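Local coordinates for protein acyl-CoA dehydrogenase (Bacillus anthracis, PDB 3OWA) that probably oxidises acyl-CoA thioesters to their enoyl forms with a bound FAD cofactor, as in other acyl-CoA dehydrogenases, at residues 299-302 against 303-306; 586-589 against 590-594. All blocks are in the same frame, centred on the assembly; numbering follows the deposited sequence. Where two conformers were deposited one is given.

Contact 1: 299-302 against 303-306. With FAD (flavin-adenine dinucleotide), chain J.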
# COMPACT_ATOMS: atom_id res chain seq x y z
N GLN A 299 -20.16 -19.51 7.19
CA GLN A 299 -20.36 -19.36 5.75
C GLN A 299 -19.05 -18.97 5.05
O GLN A 299 -18.14 -18.44 5.70
CB GLN A 299 -21.43 -18.31 5.45
CG GLN A 299 -21.21 -16.95 6.12
CD GLN A 299 -22.53 -16.29 6.52
OE1 GLN A 299 -23.47 -16.23 5.71
NE2 GLN A 299 -22.62 -15.81 7.78
N PRO A 300 -18.97 -19.22 3.73
CA PRO A 300 -17.82 -18.73 2.96
C PRO A 300 -17.72 -17.21 3.10
O PRO A 300 -18.74 -16.51 3.05
CB PRO A 300 -18.16 -19.15 1.53
CG PRO A 300 -19.11 -20.37 1.70
CD PRO A 300 -19.91 -20.03 2.92
N ILE A 301 -16.51 -16.70 3.30
CA ILE A 301 -16.36 -15.25 3.50
C ILE A 301 -16.73 -14.57 2.22
O ILE A 301 -16.95 -13.36 2.18
CB ILE A 301 -14.92 -14.84 3.95
CG1 ILE A 301 -13.87 -15.24 2.88
CG2 ILE A 301 -14.59 -15.49 5.30
CD1 ILE A 301 -12.43 -14.78 3.24
N ALA A 302 -16.81 -15.37 1.15
CA ALA A 302 -17.35 -14.89 -0.11
C ALA A 302 -18.79 -14.29 0.05
O ALA A 302 -19.21 -13.45 -0.76
CB ALA A 302 -17.38 -16.05 -1.15
N ARG A 303 -19.52 -14.71 1.08
CA ARG A 303 -20.90 -14.24 1.30
C ARG A 303 -20.92 -12.85 1.95
O ARG A 303 -21.96 -12.21 2.02
CB ARG A 303 -21.70 -15.22 2.16
CG ARG A 303 -21.89 -16.60 1.54
CD ARG A 303 -22.99 -16.65 0.44
NE ARG A 303 -22.56 -16.00 -0.81
CZ ARG A 303 -21.73 -16.52 -1.71
NH1 ARG A 303 -21.22 -17.73 -1.52
NH2 ARG A 303 -21.39 -15.82 -2.79
N PHE A 304 -19.77 -12.38 2.42
CA PHE A 304 -19.72 -11.06 3.07
C PHE A 304 -19.57 -9.91 2.08
O PHE A 304 -18.65 -9.90 1.27
CB PHE A 304 -18.71 -10.99 4.21
CG PHE A 304 -18.82 -12.11 5.22
CD1 PHE A 304 -17.69 -12.74 5.69
CD2 PHE A 304 -20.07 -12.51 5.72
CE1 PHE A 304 -17.77 -13.77 6.64
CE2 PHE A 304 -20.17 -13.54 6.65
CZ PHE A 304 -19.01 -14.18 7.10
N PRO A 305 -20.51 -8.93 2.12
CA PRO A 305 -20.43 -7.80 1.23
C PRO A 305 -19.08 -7.09 1.22
O PRO A 305 -18.66 -6.64 0.17
CB PRO A 305 -21.54 -6.88 1.73
CG PRO A 305 -22.61 -7.87 2.23
CD PRO A 305 -21.79 -8.97 2.87
N LEU A 306 -18.40 -6.96 2.35
CA LEU A 306 -17.09 -6.28 2.36
C LEU A 306 -16.04 -7.04 1.55
O LEU A 306 -15.20 -6.42 0.91
CB LEU A 306 -16.53 -6.11 3.77
CG LEU A 306 -17.09 -5.01 4.65
CD1 LEU A 306 -16.24 -4.89 5.95
CD2 LEU A 306 -17.15 -3.70 3.84
PA FAD J . -10.17 -14.56 8.80
O1A FAD J . -10.39 -15.81 7.97
O2A FAD J . -10.90 -14.54 10.09
O5B FAD J . -10.55 -13.33 7.86
C5B FAD J . -10.33 -13.38 6.48
C4B FAD J . -10.89 -12.14 5.83
O4B FAD J . -12.31 -12.14 5.96
C3B FAD J . -10.37 -10.86 6.50
O3B FAD J . -10.29 -9.86 5.52
C2B FAD J . -11.53 -10.49 7.42
O2B FAD J . -11.58 -9.12 7.69
C1B FAD J . -12.74 -10.95 6.60
N9A FAD J . -13.92 -11.23 7.45
C8A FAD J . -14.06 -12.20 8.42
N7A FAD J . -15.32 -12.13 8.94
C5A FAD J . -15.97 -11.13 8.30
C6A FAD J . -17.25 -10.59 8.43
N6A FAD J . -18.07 -10.98 9.41
N1A FAD J . -17.61 -9.54 7.61
C2A FAD J . -16.73 -9.02 6.68
N3A FAD J . -15.47 -9.56 6.56
C4A FAD J . -15.09 -10.57 7.36
N1 FAD J . -3.90 -14.89 17.83
C2 FAD J . -3.86 -15.08 19.18
O2 FAD J . -4.90 -15.36 19.76
N3 FAD J . -2.66 -14.98 19.87
C4 FAD J . -1.48 -14.67 19.22
O4 FAD J . -0.43 -14.58 19.87
C4X FAD J . -1.53 -14.45 17.85
N5 FAD J . -0.37 -14.14 17.16
C5X FAD J . -0.40 -13.99 15.79
C6 FAD J . 0.79 -13.75 15.09
C7 FAD J . 0.73 -13.61 13.71
C7M FAD J . 2.00 -13.32 12.93
C8 FAD J . -0.49 -13.74 13.05
C8M FAD J . -0.62 -13.60 11.56
C9 FAD J . -1.67 -13.97 13.74
C9A FAD J . -1.63 -14.12 15.11
N10 FAD J . -2.81 -14.36 15.81
C10 FAD J . -2.75 -14.57 17.16
C1' FAD J . -4.13 -14.50 15.11
C2' FAD J . -4.45 -13.22 14.30
O2' FAD J . -4.62 -12.00 15.05
C3' FAD J . -5.58 -13.53 13.30
O3' FAD J . -5.03 -13.65 12.00
C4' FAD J . -6.63 -12.46 13.31
O4' FAD J . -7.12 -12.38 14.63
C5' FAD J . -7.67 -12.89 11.92
O5' FAD J . -8.00 -14.19 11.65
P FAD J . -7.77 -15.00 10.27
O1P FAD J . -6.33 -14.71 9.91
O2P FAD J . -8.04 -16.46 10.32
O3P FAD J . -8.62 -14.29 9.13

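Contact 2: 586-589 against 590-594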
# COMPACT_ATOMS: atom_id res chain seq x y z
N ALA A 586 -18.99 -8.82 -8.25
CA ALA A 586 -18.39 -9.85 -7.39
C ALA A 586 -19.04 -11.21 -7.57
O ALA A 586 -18.35 -12.23 -7.58
CB ALA A 586 -18.47 -9.44 -5.95
N ALA A 587 -20.36 -11.22 -7.74
CA ALA A 587 -21.07 -12.47 -7.93
C ALA A 587 -20.44 -13.25 -9.08
O ALA A 587 -20.19 -14.43 -8.94
CB ALA A 587 -22.60 -12.21 -8.18
N LYS A 588 -20.19 -12.58 -10.20
CA LYS A 588 -19.65 -13.28 -11.38
C LYS A 588 -18.16 -13.69 -11.21
O LYS A 588 -17.73 -14.76 -11.67
CB LYS A 588 -19.80 -12.42 -12.62
CG LYS A 588 -19.48 -13.21 -13.89
CD LYS A 588 -19.82 -12.46 -15.13
CE LYS A 588 -19.92 -13.41 -16.31
NZ LYS A 588 -20.28 -12.63 -17.52
N ILE A 589 -17.38 -12.85 -10.54
CA ILE A 589 -15.99 -13.19 -10.20
C ILE A 589 -15.95 -14.44 -9.34
O ILE A 589 -15.20 -15.36 -9.62
CB ILE A 589 -15.33 -12.02 -9.45
CG1 ILE A 589 -15.14 -10.88 -10.44
CG2 ILE A 589 -13.99 -12.48 -8.77
CD1 ILE A 589 -14.78 -9.60 -9.79
N LEU A 590 -16.81 -14.48 -8.31
CA LEU A 590 -16.86 -15.62 -7.40
C LEU A 590 -17.45 -16.87 -8.06
O LEU A 590 -17.11 -17.99 -7.68
CB LEU A 590 -17.67 -15.29 -6.16
CG LEU A 590 -17.00 -14.27 -5.26
CD1 LEU A 590 -18.04 -13.66 -4.31
CD2 LEU A 590 -15.80 -14.92 -4.51
N GLU A 591 -18.32 -16.66 -9.05
CA GLU A 591 -18.88 -17.78 -9.82
C GLU A 591 -17.80 -18.45 -10.70
O GLU A 591 -17.67 -19.67 -10.71
CB GLU A 591 -20.06 -17.29 -10.66
CG GLU A 591 -20.59 -18.33 -11.62
CD GLU A 591 -21.34 -19.46 -10.92
OE1 GLU A 591 -22.52 -19.25 -10.54
OE2 GLU A 591 -20.75 -20.56 -10.76
N ASP A 592 -17.04 -17.64 -11.43
CA ASP A 592 -15.96 -18.12 -12.31
C ASP A 592 -14.66 -18.42 -11.56
O ASP A 592 -13.78 -19.10 -12.09
CB ASP A 592 -15.70 -17.12 -13.45
CG ASP A 592 -16.95 -16.87 -14.33
OD1 ASP A 592 -17.87 -17.72 -14.35
OD2 ASP A 592 -17.01 -15.80 -14.99
N GLU A 593 -14.53 -17.92 -10.34
CA GLU A 593 -13.27 -17.99 -9.54
C GLU A 593 -12.04 -17.50 -10.31
O GLU A 593 -10.96 -18.12 -10.25
CB GLU A 593 -13.01 -19.39 -8.96
CG GLU A 593 -13.99 -19.80 -7.88
CD GLU A 593 -13.64 -21.13 -7.25
OE1 GLU A 593 -13.82 -21.26 -6.02
OE2 GLU A 593 -13.18 -22.05 -7.97
N ARG A 594 -12.22 -16.40 -11.02
CA ARG A 594 -11.14 -15.72 -11.72
C ARG A 594 -11.65 -14.38 -12.22
O ARG A 594 -12.86 -14.11 -12.19
CB ARG A 594 -10.60 -16.56 -12.89
CG ARG A 594 -11.63 -16.85 -13.99
CD ARG A 594 -11.08 -17.75 -15.09
NE ARG A 594 -11.94 -17.72 -16.27
CZ ARG A 594 -13.06 -18.43 -16.42
NH1 ARG A 594 -13.47 -19.26 -15.47
NH2 ARG A 594 -13.77 -18.31 -17.54

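Contact 1: 299-302 against 303-306
Gln299 opens the turn by laying its side chain at the edge of the Phe304 ring, in a short 3-10 connection that leads from the antiparallel strand 299-300 into helix 305-336. This connection carries part of the adenine site for FAD in the alpha-helical C-terminal region of the acyl-CoA dehydrogenase fold. Gln299 NE2 comes within 3.5 Å of Phe304 CE2, near the ring plane, a packing approach in which the amide is turned 68° from that plane. The same NE2 has a weak hydrogen bond to Phe297 O. Pro300 contributes mainly through its carbonyl: Arg303 N donates to Pro300 O at 2.8 Å, a nearly straight bond. Ile301 repeats the pattern one residue on, Phe304 N donating to Ile301 O at 3.0 Å. These two i+3 to i bonds are the evidence for 3-10 geometry, and Phe304, which donates the second, occupies the N-cap position of the helix that follows. The branches of Ile301 divide the work. Its CG2 packs on Phe304 CE1 at 3.9 Å, while CG1, held between the backbone N and the carbonyl carbon (chi1 60°), carries CD1 to 3.8 Å from the ribose O4B of FAD. The adenine covers one face of the phenyl ring, its C6A lying 3.5 Å from Phe304 CD1 and displaced toward the ring's rim. Gln490 of the second subunit packs against Phe304 too, and its OE1 is hydrogen-bonded to Leu306 N, so the adenine end lies beside the subunit interface. Ala302, buried, sets its methyl against Ala291 and Asn292 of helix 257-293, and its carbonyl oxygen, Ala302 O, is hydrogen-bonded to Gln308 NE2.

Contact 2: 586-589 against 590-594
Leu590 N donates to Ala586 O at 2.8 Å, and with an N-H...O angle of 168° this is a nearly straight i+4 to i bond of the last turns of helix 578-592. Asp592 N to Lys588 O at 3.0 Å is almost as straight, whereas Glu591 N reaches Ala587 O at 2.9 Å with a more bent angle of 139°. At the C-terminal end the pattern frays: Ile589 O is approached by both Glu593 N and Arg594 N, each forming a weak bond. Glu593 has positive phi (51°), the residue at which the chain leaves the helix. Outward from the backbone, Lys588 runs extended and passes the Asp592 carboxylate at a slant. Lys588 CG is 3.7 Å from Asp592 OD2, but NZ stands 5.2 Å from that oxygen, so the opposite charges are near without touching. Asp592 OD2 has a weak hydrogen bond to Thr596. On the buried side, Ile589 packs among Val284, Ala288, Ala315 and Tyr531, joining three helices to this one. Leu590 meets Leu311 and folds back over the preceding turn, its CG 3.4 Å from Ala586 O.

Contact 1 and contact 2 have centres 12 Å apart and meet directly, since Leu590 CD1 packs at 3.7 Å from Ala302 O. The end of helix 578-592 thus backs the turn at 299-306 from the side of Leu590, with Asn292 touching both Ala302 and Leu590. Their relation to FAD differs: contact 1 supplies pocket residues, whereas the side chain of Leu590 stays about 11 Å, nearest atoms, from the cofactor. The flavin itself is remote even from contact 1, as FAD N5 is 18.4 Å from Ile301 CD1. Of the two, only contact 1 touches the adenosine half of the cofactor, which is also hydrogen-bonded to Thr154 and Ser160 of the second subunit; contact 2 lies behind the turn, against Ala302.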